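Local coordinates for protein muconate lactonizing enzyme (Corynebacterium glutamicum, PDB 3I4K) that belongs to the enolase superfamily of enzymes and joins a capping N-terminal domain to a barrel domain that holds a magnesium ion, at residues V41-G46 with A119-V124; A71-Y76 with R104-A109; E158-F163 with D193-R198; I199-R204 with H212-L217; I272-T277 with K286-I291. All blocks are in the same frame, centred on the assembly; numbering follows the deposited sequence.

Contact 1 (V41-G46 with A119-V124); sequences VHLENG and ARSLNV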
# COMPACT_ATOMS: atom_id res chain seq x y z
N VAL A 41 19.27 -11.22 -9.00
CA VAL A 41 18.45 -12.41 -8.87
C VAL A 41 18.41 -13.07 -10.25
O VAL A 41 17.97 -12.47 -11.23
CB VAL A 41 17.03 -12.06 -8.38
CG1 VAL A 41 16.12 -13.28 -8.44
CG2 VAL A 41 17.10 -11.56 -6.94
N HIS A 42 18.90 -14.31 -10.29
CA HIS A 42 18.98 -15.09 -11.53
C HIS A 42 17.84 -16.10 -11.61
O HIS A 42 17.72 -17.00 -10.78
CB HIS A 42 20.32 -15.81 -11.57
CG HIS A 42 21.50 -14.89 -11.42
ND1 HIS A 42 22.02 -14.16 -12.46
CD2 HIS A 42 22.22 -14.55 -10.33
CE1 HIS A 42 23.01 -13.41 -12.03
NE2 HIS A 42 23.16 -13.63 -10.73
N LEU A 43 17.01 -15.93 -12.64
CA LEU A 43 15.87 -16.81 -12.84
C LEU A 43 16.12 -17.92 -13.85
O LEU A 43 16.87 -17.75 -14.82
CB LEU A 43 14.66 -15.98 -13.29
CG LEU A 43 14.13 -14.90 -12.35
CD1 LEU A 43 12.89 -14.26 -12.95
CD2 LEU A 43 13.81 -15.50 -10.99
N GLU A 44 15.48 -19.06 -13.61
CA GLU A 44 15.59 -20.24 -14.45
C GLU A 44 15.54 -19.90 -15.94
O GLU A 44 16.28 -20.48 -16.74
CB GLU A 44 14.46 -21.22 -14.11
CG GLU A 44 14.42 -22.47 -14.95
CD GLU A 44 15.74 -23.20 -14.93
OE1 GLU A 44 16.22 -23.50 -13.81
OE2 GLU A 44 16.29 -23.48 -16.02
N ASN A 45 14.67 -18.97 -16.31
CA ASN A 45 14.51 -18.56 -17.71
C ASN A 45 15.64 -17.66 -18.19
O ASN A 45 15.50 -16.97 -19.20
CB ASN A 45 13.17 -17.85 -17.90
CG ASN A 45 12.98 -16.69 -16.94
OD1 ASN A 45 11.98 -15.98 -16.99
ND2 ASN A 45 13.95 -16.51 -16.04
N GLY A 46 16.75 -17.65 -17.47
CA GLY A 46 17.89 -16.83 -17.86
C GLY A 46 17.85 -15.35 -17.54
O GLY A 46 18.89 -14.68 -17.60
N ALA A 119 9.45 -8.25 -13.63
CA ALA A 119 8.95 -7.32 -14.63
C ALA A 119 9.56 -7.60 -16.01
O ALA A 119 8.90 -7.44 -17.04
CB ALA A 119 9.23 -5.89 -14.20
N ARG A 120 10.83 -7.99 -16.04
CA ARG A 120 11.49 -8.29 -17.32
C ARG A 120 10.95 -9.60 -17.87
O ARG A 120 10.73 -9.74 -19.08
CB ARG A 120 13.01 -8.36 -17.14
CG ARG A 120 13.67 -6.98 -16.98
CD ARG A 120 15.15 -7.10 -16.67
NE ARG A 120 15.77 -5.79 -16.50
CZ ARG A 120 16.02 -4.94 -17.49
NH1 ARG A 120 15.70 -5.27 -18.74
NH2 ARG A 120 16.56 -3.76 -17.23
N SER A 121 10.72 -10.57 -16.98
CA SER A 121 10.19 -11.87 -17.37
C SER A 121 8.81 -11.73 -17.99
O SER A 121 8.43 -12.51 -18.86
CB SER A 121 10.11 -12.81 -16.17
OG SER A 121 11.39 -13.26 -15.76
N LEU A 122 8.05 -10.74 -17.52
CA LEU A 122 6.69 -10.51 -18.03
C LEU A 122 6.74 -9.49 -19.15
O LEU A 122 5.73 -9.18 -19.78
CB LEU A 122 5.79 -9.99 -16.91
CG LEU A 122 5.67 -10.81 -15.62
CD1 LEU A 122 4.74 -10.06 -14.66
CD2 LEU A 122 5.12 -12.21 -15.91
N ASN A 123 7.94 -8.97 -19.38
CA ASN A 123 8.19 -7.97 -20.41
C ASN A 123 7.43 -6.67 -20.18
O ASN A 123 6.74 -6.15 -21.08
CB ASN A 123 7.86 -8.55 -21.79
CG ASN A 123 8.44 -7.71 -22.92
OD1 ASN A 123 9.65 -7.45 -22.97
ND2 ASN A 123 7.58 -7.27 -23.83
N VAL A 124 7.56 -6.12 -18.98
CA VAL A 124 6.91 -4.86 -18.62
C VAL A 124 7.82 -4.06 -17.70
O VAL A 124 8.78 -4.59 -17.14
CB VAL A 124 5.58 -5.12 -17.86
CG1 VAL A 124 4.61 -5.87 -18.74
CG2 VAL A 124 5.86 -5.90 -16.58
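S121, in the last turn of helix 104-121, meets N45 and L43 in a small mixed contact at the edge of the N-terminal domain, where a polar pair sits beside one methyl group. Its hydroxyl OG lies 3.0 Å from OD1 of N45. The carbonyl O of A117, one turn back in the same helix, is the stronger partner of this OG and competes for its one proton, so the bond to N45 is not settled. L43 reaches in alongside, its CD1 3.3 Å from OG of S121. N45 takes the position in which CG stands between the backbone N and the carbonyl carbon (chi1 54°), and this brings OD1 to the side of S121. A beta turn and a helix end come together here. Strand 30-43 runs into a type I beta turn from L43 to G46, closed by G46 N to L43 O at 2.7 Å, while helix 104-121 ends in a Schellman motif in which V124 N bonds to A119 O at 2.7 Å and N123 has positive phi. L43 further packs on A117 and on I8 of the adjacent strand 8-25. At this helix end, L122 and V124 pack against V124 and L122 of the second subunit.

Contact 2 (A71-Y76 with R104-A109); sequences ALVDGY and RYAKAA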
# COMPACT_ATOMS: atom_id res chain seq x y z
N ALA A 71 26.83 -9.43 4.08
CA ALA A 71 26.83 -10.54 5.03
C ALA A 71 25.40 -11.03 5.25
O ALA A 71 25.15 -12.23 5.35
CB ALA A 71 27.46 -10.10 6.35
N LEU A 72 24.45 -10.09 5.31
CA LEU A 72 23.06 -10.47 5.51
C LEU A 72 22.40 -11.04 4.25
O LEU A 72 21.71 -12.06 4.31
CB LEU A 72 22.26 -9.27 6.06
CG LEU A 72 22.58 -8.93 7.52
CD1 LEU A 72 21.88 -7.64 7.93
CD2 LEU A 72 22.14 -10.09 8.41
N VAL A 73 22.63 -10.39 3.11
CA VAL A 73 22.06 -10.88 1.85
C VAL A 73 22.62 -12.27 1.54
O VAL A 73 21.86 -13.22 1.34
CB VAL A 73 22.41 -9.94 0.67
CG1 VAL A 73 21.96 -10.58 -0.64
CG2 VAL A 73 21.72 -8.59 0.85
N ASP A 74 23.95 -12.39 1.53
CA ASP A 74 24.58 -13.67 1.24
C ASP A 74 24.26 -14.77 2.24
O ASP A 74 23.76 -15.83 1.85
CB ASP A 74 26.11 -13.51 1.16
CG ASP A 74 26.54 -12.73 -0.07
OD1 ASP A 74 25.73 -12.59 -1.01
OD2 ASP A 74 27.71 -12.28 -0.11
N GLY A 75 24.52 -14.53 3.51
CA GLY A 75 24.30 -15.55 4.52
C GLY A 75 22.92 -15.80 5.10
O GLY A 75 22.70 -16.86 5.68
N TYR A 76 21.98 -14.87 4.95
CA TYR A 76 20.66 -15.08 5.54
C TYR A 76 19.45 -14.85 4.64
O TYR A 76 18.52 -15.65 4.63
CB TYR A 76 20.50 -14.23 6.80
CG TYR A 76 21.59 -14.44 7.82
CD1 TYR A 76 22.79 -13.74 7.74
CD2 TYR A 76 21.43 -15.35 8.86
CE1 TYR A 76 23.81 -13.95 8.67
CE2 TYR A 76 22.44 -15.57 9.78
CZ TYR A 76 23.62 -14.87 9.68
OH TYR A 76 24.63 -15.10 10.60
N ARG A 104 16.46 -3.21 6.99
CA ARG A 104 15.68 -2.85 5.81
C ARG A 104 16.52 -2.56 4.57
O ARG A 104 16.16 -2.97 3.47
CB ARG A 104 14.79 -1.64 6.12
CG ARG A 104 13.76 -1.88 7.22
CD ARG A 104 12.79 -3.01 6.88
NE ARG A 104 11.57 -2.93 7.68
CZ ARG A 104 10.54 -3.77 7.59
NH1 ARG A 104 10.58 -4.79 6.73
NH2 ARG A 104 9.47 -3.57 8.34
N TYR A 105 17.62 -1.84 4.73
CA TYR A 105 18.45 -1.51 3.58
C TYR A 105 18.90 -2.77 2.82
O TYR A 105 18.86 -2.81 1.59
CB TYR A 105 19.67 -0.69 4.01
CG TYR A 105 19.36 0.78 4.23
CD1 TYR A 105 19.30 1.67 3.16
CD2 TYR A 105 19.15 1.28 5.51
CE1 TYR A 105 19.03 3.02 3.36
CE2 TYR A 105 18.88 2.64 5.72
CZ TYR A 105 18.82 3.50 4.64
OH TYR A 105 18.58 4.85 4.84
N ALA A 106 19.31 -3.80 3.56
CA ALA A 106 19.75 -5.05 2.93
C ALA A 106 18.58 -5.70 2.18
O ALA A 106 18.72 -6.15 1.05
CB ALA A 106 20.28 -6.00 3.99
N LYS A 107 17.42 -5.72 2.84
CA LYS A 107 16.22 -6.31 2.27
C LYS A 107 15.73 -5.59 1.01
O LYS A 107 15.25 -6.22 0.08
CB LYS A 107 15.10 -6.33 3.32
CG LYS A 107 15.40 -7.24 4.51
CD LYS A 107 14.39 -7.05 5.65
CE LYS A 107 14.60 -8.06 6.77
NZ LYS A 107 13.79 -7.74 7.98
N ALA A 108 15.87 -4.27 0.98
CA ALA A 108 15.42 -3.50 -0.17
C ALA A 108 16.07 -3.99 -1.47
O ALA A 108 15.43 -4.01 -2.53
CB ALA A 108 15.72 -2.03 0.04
N ALA A 109 17.34 -4.38 -1.40
CA ALA A 109 18.03 -4.86 -2.59
C ALA A 109 17.37 -6.14 -3.09
O ALA A 109 17.10 -6.28 -4.28
CB ALA A 109 19.50 -5.12 -2.29
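A106 points its CB at helix 66-81 and meets two consecutive residues there, L72 and V73, which present themselves differently. L72 is directed at the opposing helix, and the part of it that comes nearest is the root of the side chain: its CB lies 4.3 Å from CB of A106, while its branches extend past the alanine and L72 also touches A103. V73 leaves its own helix alongside the partner, and only one of its two methyl groups makes the approach. With CG1 anti to the backbone N (chi1 172°), CG2 is set beside that N, where it comes within 4.3 Å of CB of A106 and 3.9 Å of the carbonyl O of A106. One methyl thus touches both the side chain and the backbone of a single residue. The small side chain of A106 lets the backbones come close, with CA of V73 6.4 Å from CA of A106. M69 and L77, a turn before and a turn after on helix 66-81, also pack on A106, and V73 rests on L37 of strand 30-43, so the two helices and the antiparallel sheet of the N-terminal domain close on one another here. K107 is directed away from this seam, and its NZ is held by E97 and by the carbonyls of V100 and R102. No hydrogen bond crosses between the segments. Cohesion therefore comes from shape and the exclusion of water, while E64, which accepts from the backbone N of Y105 and of A106, supplies directed bonds at the start of helix 104-121.

Contact 3 (E158-F163 with D193-R198); sequences ERIEEF and DRVSLR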
# COMPACT_ATOMS: atom_id res chain seq x y z
N GLU A 158 25.57 27.23 -11.42
CA GLU A 158 25.88 26.29 -12.48
C GLU A 158 24.70 25.35 -12.70
O GLU A 158 24.22 25.20 -13.82
CB GLU A 158 27.14 25.50 -12.13
CG GLU A 158 27.50 24.43 -13.15
CD GLU A 158 28.90 23.85 -12.94
OE1 GLU A 158 29.22 23.45 -11.80
OE2 GLU A 158 29.67 23.80 -13.92
N ARG A 159 24.23 24.74 -11.62
CA ARG A 159 23.11 23.81 -11.70
C ARG A 159 21.88 24.46 -12.32
O ARG A 159 21.22 23.88 -13.18
CB ARG A 159 22.77 23.26 -10.31
CG ARG A 159 23.83 22.35 -9.70
CD ARG A 159 24.06 21.08 -10.51
NE ARG A 159 22.81 20.38 -10.79
CZ ARG A 159 22.73 19.15 -11.28
NH1 ARG A 159 23.84 18.47 -11.55
NH2 ARG A 159 21.55 18.59 -11.51
N ILE A 160 21.56 25.67 -11.87
CA ILE A 160 20.39 26.37 -12.40
C ILE A 160 20.47 26.49 -13.91
O ILE A 160 19.55 26.13 -14.63
CB ILE A 160 20.25 27.78 -11.79
CG1 ILE A 160 19.86 27.69 -10.32
CG2 ILE A 160 19.21 28.59 -12.58
CD1 ILE A 160 19.75 29.03 -9.61
N GLU A 161 21.61 27.00 -14.38
CA GLU A 161 21.83 27.21 -15.79
C GLU A 161 21.99 25.95 -16.64
O GLU A 161 21.57 25.93 -17.80
CB GLU A 161 23.06 28.11 -15.98
CG GLU A 161 22.72 29.49 -16.50
CD GLU A 161 22.33 29.46 -17.97
OE1 GLU A 161 23.22 29.22 -18.82
OE2 GLU A 161 21.14 29.68 -18.28
N GLU A 162 22.55 24.90 -16.07
CA GLU A 162 22.77 23.68 -16.84
C GLU A 162 21.74 22.56 -16.70
O GLU A 162 21.60 21.75 -17.62
CB GLU A 162 24.16 23.12 -16.54
CG GLU A 162 24.52 21.91 -17.37
CD GLU A 162 25.86 21.31 -17.00
OE1 GLU A 162 26.27 20.32 -17.64
OE2 GLU A 162 26.51 21.82 -16.06
N PHE A 163 21.03 22.50 -15.58
CA PHE A 163 20.05 21.44 -15.40
C PHE A 163 18.64 21.93 -15.06
O PHE A 163 17.68 21.17 -15.13
CB PHE A 163 20.55 20.45 -14.34
CG PHE A 163 21.73 19.64 -14.81
CD1 PHE A 163 21.54 18.56 -15.67
CD2 PHE A 163 23.02 19.99 -14.44
CE1 PHE A 163 22.64 17.84 -16.15
CE2 PHE A 163 24.12 19.28 -14.92
CZ PHE A 163 23.93 18.21 -15.78
N ASP A 193 15.83 33.91 -3.63
CA ASP A 193 14.82 34.62 -4.40
C ASP A 193 14.51 33.88 -5.70
O ASP A 193 13.43 34.04 -6.28
CB ASP A 193 15.30 36.03 -4.73
CG ASP A 193 15.74 36.79 -3.50
OD1 ASP A 193 14.90 37.02 -2.61
OD2 ASP A 193 16.94 37.15 -3.42
N ARG A 194 15.46 33.07 -6.15
CA ARG A 194 15.31 32.34 -7.40
C ARG A 194 14.90 30.88 -7.24
O ARG A 194 14.33 30.29 -8.15
CB ARG A 194 16.61 32.40 -8.21
CG ARG A 194 17.08 33.81 -8.55
CD ARG A 194 18.12 33.81 -9.67
NE ARG A 194 19.40 33.24 -9.29
CZ ARG A 194 20.23 33.79 -8.41
NH1 ARG A 194 19.91 34.93 -7.81
NH2 ARG A 194 21.39 33.21 -8.13
N VAL A 195 15.22 30.28 -6.09
CA VAL A 195 14.88 28.89 -5.87
C VAL A 195 14.39 28.57 -4.46
O VAL A 195 14.46 29.41 -3.56
CB VAL A 195 16.09 27.97 -6.17
CG1 VAL A 195 16.48 28.07 -7.64
CG2 VAL A 195 17.26 28.36 -5.29
N SER A 196 13.89 27.35 -4.29
CA SER A 196 13.39 26.87 -3.01
C SER A 196 14.58 26.25 -2.29
O SER A 196 15.21 25.33 -2.80
CB SER A 196 12.30 25.82 -3.22
OG SER A 196 11.93 25.19 -1.99
N LEU A 197 14.87 26.75 -1.09
CA LEU A 197 16.00 26.25 -0.32
C LEU A 197 15.59 25.39 0.87
O LEU A 197 14.76 25.81 1.67
CB LEU A 197 16.86 27.42 0.17
CG LEU A 197 17.51 28.27 -0.92
CD1 LEU A 197 18.29 29.42 -0.28
CD2 LEU A 197 18.44 27.40 -1.76
N ARG A 198 16.17 24.20 0.96
CA ARG A 198 15.92 23.27 2.06
C ARG A 198 17.27 22.89 2.66
O ARG A 198 18.30 23.02 1.99
CB ARG A 198 15.26 21.97 1.56
CG ARG A 198 14.01 22.13 0.74
CD ARG A 198 14.36 22.39 -0.71
NE ARG A 198 13.16 22.53 -1.53
CZ ARG A 198 12.45 21.51 -1.98
NH1 ARG A 198 12.82 20.26 -1.70
NH2 ARG A 198 11.38 21.74 -2.73
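The guanidinium of R194 is approached obliquely by I160, whose CD1 lies 4.2 Å from NE of R194, while NH2 of the same arginine forms a salt bridge with E157, a turn before I160 on helix 149-163. Two further guanidinium groups, each within its own segment, are held in other ways. That of R159 has F163 over one face, with CD2 3.2 Å above the plane and over its centre, and it also makes a cation-pi interaction with W142. That of R198 is met at its edge: NE donates to OG of S196 at 3.0 Å, with an N-H...O angle of 168° and the acceptor almost in the guanidinium plane.

The apolar part of the contact is a meeting of two side chains tip to tip. I160 extends fully (chi2 178°), which carries CD1 to 3.9 Å from CG1 of V195. The same CD1 therefore serves both the valine and the arginine, one methyl touching an apolar and a charged neighbour at the protein surface.

In the barrel domain, helix 149-163 follows strand 137-144 and leads to strand 167-171; here it reaches one strand further, to the loop leading into strand 196-200. F168 of strand 167-171 fills the angle, touching R159, I160 and V195, while L197 packs on the next helix, 177-189.

Contact 4 (I199-R204 with H212-L217); sequences IDINAR and HYLPIL. With MG (magnesium ion), chain J.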
# COMPACT_ATOMS: atom_id res chain seq x y z
N ILE A 199 17.26 22.44 3.92
CA ILE A 199 18.49 21.99 4.57
C ILE A 199 18.28 20.58 5.12
O ILE A 199 17.16 20.07 5.12
CB ILE A 199 18.95 22.95 5.70
CG1 ILE A 199 17.86 23.09 6.76
CG2 ILE A 199 19.32 24.30 5.12
CD1 ILE A 199 17.93 22.01 7.83
N ASP A 200 19.37 19.96 5.54
CA ASP A 200 19.33 18.61 6.09
C ASP A 200 20.56 18.47 6.98
O ASP A 200 21.69 18.58 6.50
CB ASP A 200 19.36 17.57 4.96
CG ASP A 200 19.24 16.15 5.46
OD1 ASP A 200 19.15 15.96 6.69
OD2 ASP A 200 19.23 15.20 4.64
N ILE A 201 20.35 18.23 8.27
CA ILE A 201 21.45 18.11 9.22
C ILE A 201 21.71 16.66 9.62
O ILE A 201 22.54 16.39 10.50
CB ILE A 201 21.18 18.95 10.47
CG1 ILE A 201 20.47 20.24 10.06
CG2 ILE A 201 22.51 19.31 11.15
CD1 ILE A 201 20.20 21.18 11.20
N ASN A 202 21.01 15.74 8.99
CA ASN A 202 21.18 14.32 9.29
C ASN A 202 21.20 14.01 10.79
O ASN A 202 22.06 13.28 11.27
CB ASN A 202 22.46 13.81 8.62
CG ASN A 202 22.26 13.49 7.15
OD1 ASN A 202 21.57 12.53 6.80
ND2 ASN A 202 22.86 14.30 6.28
N ALA A 203 20.24 14.57 11.51
CA ALA A 203 20.08 14.34 12.94
C ALA A 203 21.30 14.67 13.79
O ALA A 203 21.38 14.21 14.92
CB ALA A 203 19.68 12.88 13.19
N ARG A 204 22.22 15.47 13.27
CA ARG A 204 23.42 15.79 14.03
C ARG A 204 23.42 17.07 14.88
O ARG A 204 24.46 17.49 15.38
CB ARG A 204 24.65 15.75 13.11
CG ARG A 204 24.95 14.33 12.57
CD ARG A 204 24.84 13.31 13.70
NE ARG A 204 25.53 12.04 13.47
CZ ARG A 204 25.15 11.09 12.62
NH1 ARG A 204 24.07 11.24 11.87
NH2 ARG A 204 25.85 9.96 12.54
N HIS A 212 17.48 26.96 18.72
CA HIS A 212 18.14 28.25 18.81
C HIS A 212 18.49 28.86 17.45
O HIS A 212 18.21 30.02 17.19
CB HIS A 212 19.40 28.12 19.67
CG HIS A 212 20.13 29.41 19.89
ND1 HIS A 212 20.90 30.01 18.91
CD2 HIS A 212 20.19 30.23 20.97
CE1 HIS A 212 21.41 31.13 19.38
NE2 HIS A 212 20.99 31.29 20.63
N TYR A 213 19.08 28.06 16.56
CA TYR A 213 19.51 28.58 15.26
C TYR A 213 18.54 28.49 14.08
O TYR A 213 18.51 29.39 13.24
CB TYR A 213 20.83 27.91 14.87
CG TYR A 213 21.97 28.24 15.82
CD1 TYR A 213 22.70 29.42 15.69
CD2 TYR A 213 22.29 27.38 16.86
CE1 TYR A 213 23.73 29.74 16.59
CE2 TYR A 213 23.30 27.69 17.76
CZ TYR A 213 24.02 28.86 17.62
OH TYR A 213 25.02 29.15 18.52
N LEU A 214 17.75 27.42 14.00
CA LEU A 214 16.82 27.28 12.88
C LEU A 214 15.97 28.53 12.65
O LEU A 214 15.65 28.85 11.51
CB LEU A 214 15.93 26.04 13.05
CG LEU A 214 16.65 24.68 12.98
CD1 LEU A 214 15.64 23.54 13.05
CD2 LEU A 214 17.46 24.60 11.68
N PRO A 215 15.59 29.25 13.72
CA PRO A 215 14.77 30.46 13.50
C PRO A 215 15.51 31.43 12.57
O PRO A 215 14.88 32.10 11.74
CB PRO A 215 14.62 31.02 14.91
CG PRO A 215 14.62 29.79 15.77
CD PRO A 215 15.75 28.99 15.16
N ILE A 216 16.83 31.50 12.71
CA ILE A 216 17.64 32.38 11.87
C ILE A 216 17.55 31.95 10.41
O ILE A 216 17.46 32.79 9.52
CB ILE A 216 19.12 32.35 12.31
CG1 ILE A 216 19.24 32.88 13.74
CG2 ILE A 216 19.97 33.22 11.37
CD1 ILE A 216 20.59 32.62 14.38
N LEU A 217 17.56 30.65 10.17
CA LEU A 217 17.44 30.14 8.81
C LEU A 217 16.05 30.37 8.25
O LEU A 217 15.89 30.56 7.04
CB LEU A 217 17.77 28.64 8.76
CG LEU A 217 19.22 28.28 9.10
CD1 LEU A 217 19.45 26.81 8.83
CD2 LEU A 217 20.17 29.12 8.27
MG MG J . 18.25 13.14 4.66
O HOH W 1 18.25 13.42 6.74
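I201 and L214 meet through their ends, CD1 to CD2 at 4.4 Å, inside the beta-alpha-beta unit formed by strand 196-200, helix 207-219 and strand 224-226 of the TIM-barrel-like C-terminal domain. Nearby, CG2 of I199 lies 4.5 Å from CD1 of L217. Both pairs are apolar and buried; F225 of the next strand touches I199, L214 and L217, and V184 of helix 177-189 touches I199 and L217.

Between the two isoleucines, D200 leaves the strand for the metal site. From its CB the chain swings CG anti to the backbone N (chi1 -177°), and the carboxylate divides its work. OD2 binds the magnesium ion at 2.3 Å, sharing it with E226 and D251, and takes a weak hydrogen bond from K169. OD1 accepts from the backbone N of N202 at 3.0 Å, which makes an Asx turn; this donor stands 43° out of the carboxylate plane. A water that is itself bound to the magnesium, at 2.1 Å, lies 2.7 Å from OD1 and can donate to it. One carboxylate thus joins metal, water and backbone, and the turn helps fix its rotation.

Past the strand end the chain reverses in a type I' beta turn from I201 to R204. NH1 of R204 donates back to the carbonyl O of N202 at 2.9 Å, almost in line with the C=O bond (168°) and in the guanidinium plane.

Contact 5 (I272-T277 with K286-I291); sequences IALKTT and KKIAAI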
# COMPACT_ATOMS: atom_id res chain seq x y z
N ILE A 272 7.54 13.47 4.38
CA ILE A 272 8.30 12.27 4.69
C ILE A 272 9.24 11.94 3.53
O ILE A 272 8.80 11.87 2.37
CB ILE A 272 7.38 11.05 4.92
CG1 ILE A 272 6.64 11.20 6.25
CG2 ILE A 272 8.21 9.76 4.92
CD1 ILE A 272 5.80 10.01 6.61
N ALA A 273 10.52 11.76 3.84
CA ALA A 273 11.51 11.43 2.81
C ALA A 273 11.39 9.94 2.54
O ALA A 273 11.92 9.12 3.29
CB ALA A 273 12.92 11.77 3.31
N LEU A 274 10.67 9.59 1.48
CA LEU A 274 10.46 8.20 1.13
C LEU A 274 11.55 7.69 0.19
O LEU A 274 11.77 8.25 -0.88
CB LEU A 274 9.05 8.06 0.52
CG LEU A 274 8.50 6.98 -0.41
CD1 LEU A 274 9.29 5.68 -0.37
CD2 LEU A 274 7.04 6.76 -0.01
N LYS A 275 12.23 6.64 0.62
CA LYS A 275 13.32 6.04 -0.15
C LYS A 275 13.08 4.54 -0.21
O LYS A 275 12.96 3.88 0.83
CB LYS A 275 14.66 6.30 0.53
CG LYS A 275 14.91 7.75 0.92
CD LYS A 275 16.28 7.91 1.60
CE LYS A 275 16.53 9.36 2.01
NZ LYS A 275 17.75 9.51 2.84
N THR A 276 13.00 4.00 -1.43
CA THR A 276 12.76 2.58 -1.61
C THR A 276 13.82 1.72 -0.93
O THR A 276 13.55 0.61 -0.49
CB THR A 276 12.66 2.23 -3.11
OG1 THR A 276 13.84 2.70 -3.79
CG2 THR A 276 11.44 2.92 -3.72
N THR A 277 15.03 2.26 -0.82
CA THR A 277 16.12 1.53 -0.18
C THR A 277 15.96 1.48 1.34
O THR A 277 16.01 0.40 1.95
CB THR A 277 17.49 2.15 -0.54
OG1 THR A 277 17.42 3.58 -0.44
CG2 THR A 277 17.88 1.77 -1.98
N LYS A 286 5.36 1.29 -0.63
CA LYS A 286 3.95 1.55 -0.91
C LYS A 286 3.21 1.79 0.40
O LYS A 286 2.28 2.60 0.48
CB LYS A 286 3.28 0.37 -1.64
CG LYS A 286 3.48 0.34 -3.14
CD LYS A 286 2.90 1.58 -3.81
CE LYS A 286 2.94 1.45 -5.32
NZ LYS A 286 2.38 2.67 -5.96
N LYS A 287 3.61 1.05 1.43
CA LYS A 287 2.98 1.17 2.74
C LYS A 287 3.28 2.54 3.36
O LYS A 287 2.39 3.17 3.93
CB LYS A 287 3.46 0.05 3.67
CG LYS A 287 3.19 -1.35 3.11
CD LYS A 287 3.60 -2.41 4.10
CE LYS A 287 3.49 -3.81 3.50
NZ LYS A 287 3.99 -4.82 4.47
N ILE A 288 4.52 3.00 3.23
CA ILE A 288 4.89 4.30 3.78
C ILE A 288 3.98 5.35 3.14
O ILE A 288 3.41 6.20 3.82
CB ILE A 288 6.36 4.69 3.46
CG1 ILE A 288 7.34 3.67 4.04
CG2 ILE A 288 6.65 6.09 4.01
CD1 ILE A 288 7.50 3.68 5.58
N ALA A 289 3.85 5.29 1.82
CA ALA A 289 3.04 6.25 1.09
C ALA A 289 1.57 6.24 1.52
O ALA A 289 0.94 7.30 1.66
CB ALA A 289 3.14 5.98 -0.41
N ALA A 290 1.02 5.04 1.71
CA ALA A 290 -0.38 4.88 2.11
C ALA A 290 -0.64 5.58 3.44
O ALA A 290 -1.62 6.31 3.59
CB ALA A 290 -0.72 3.40 2.24
N ILE A 291 0.24 5.34 4.41
CA ILE A 291 0.10 5.93 5.73
C ILE A 291 0.27 7.44 5.67
O ILE A 291 -0.57 8.19 6.17
CB ILE A 291 1.10 5.29 6.71
CG1 ILE A 291 0.73 3.82 6.91
CG2 ILE A 291 1.12 6.04 8.04
CD1 ILE A 291 1.85 2.97 7.47
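T277 OG1 is gripped by two groups, OG of S304 and OE2 of E306, just beyond the strand whose I272 and L274 pack on I288. K275, between L274 and T277, sends NZ to OD2 of D251, one of the magnesium ligands, and so probably helps position that ligand. The side chains that meet helix 282-294 are apolar.

There CG2 of I288 is the meeting point. It stands anti to the backbone N, and it lies 4.1 Å from CG2 of I272 and 4.1 Å from CD2 of L274. The isoleucines cross obliquely, while the end of I288 leads away from the strand; the residue also touches H279 and P257. CD2 of L274 goes on to the next residue, resting 4.0 Å from the backbone N of A289 and 4.0 Å from CB of A289. L274 reaches there with an unusual second torsion, chi2 21°, well away from a staggered value.

Strand and helix run nearly antiparallel, at 158° with axes 9.8 Å apart, as expected within the beta-alpha-beta unit that ends in strand 298-301. F317 of helix 308-320 packs on L274, and P257 at the start of helix 257-266 covers I288. On its outer side helix 282-294 meets the second subunit, where K287 forms a salt bridge with E293 of that subunit, as well as one with E284 of its own chain, and I291 packs on A294 of the second subunit.

In the fold
Contacts 2, 4 and 5 are buried and apolar where their segments meet, whereas contact 1 is partly buried and contact 3 lies at the surface, and these two bring polar or charged groups into the meeting itself. Contacts 1 and 2 share helix 104-121 of the N-terminal domain; contact 2 is nested inside the loop closed by contact 1. Contact 3 lies just before strand 196-200, far from the magnesium ion, and contact 4 at the strand's end, binding it. Contact 5 belongs to the same barrel sheet. The two domains touch, among other places, where A108 of contact 2 packs on the carbonyls of T276 and T277 in contact 5. Contacts 1 and 5 both touch the second subunit.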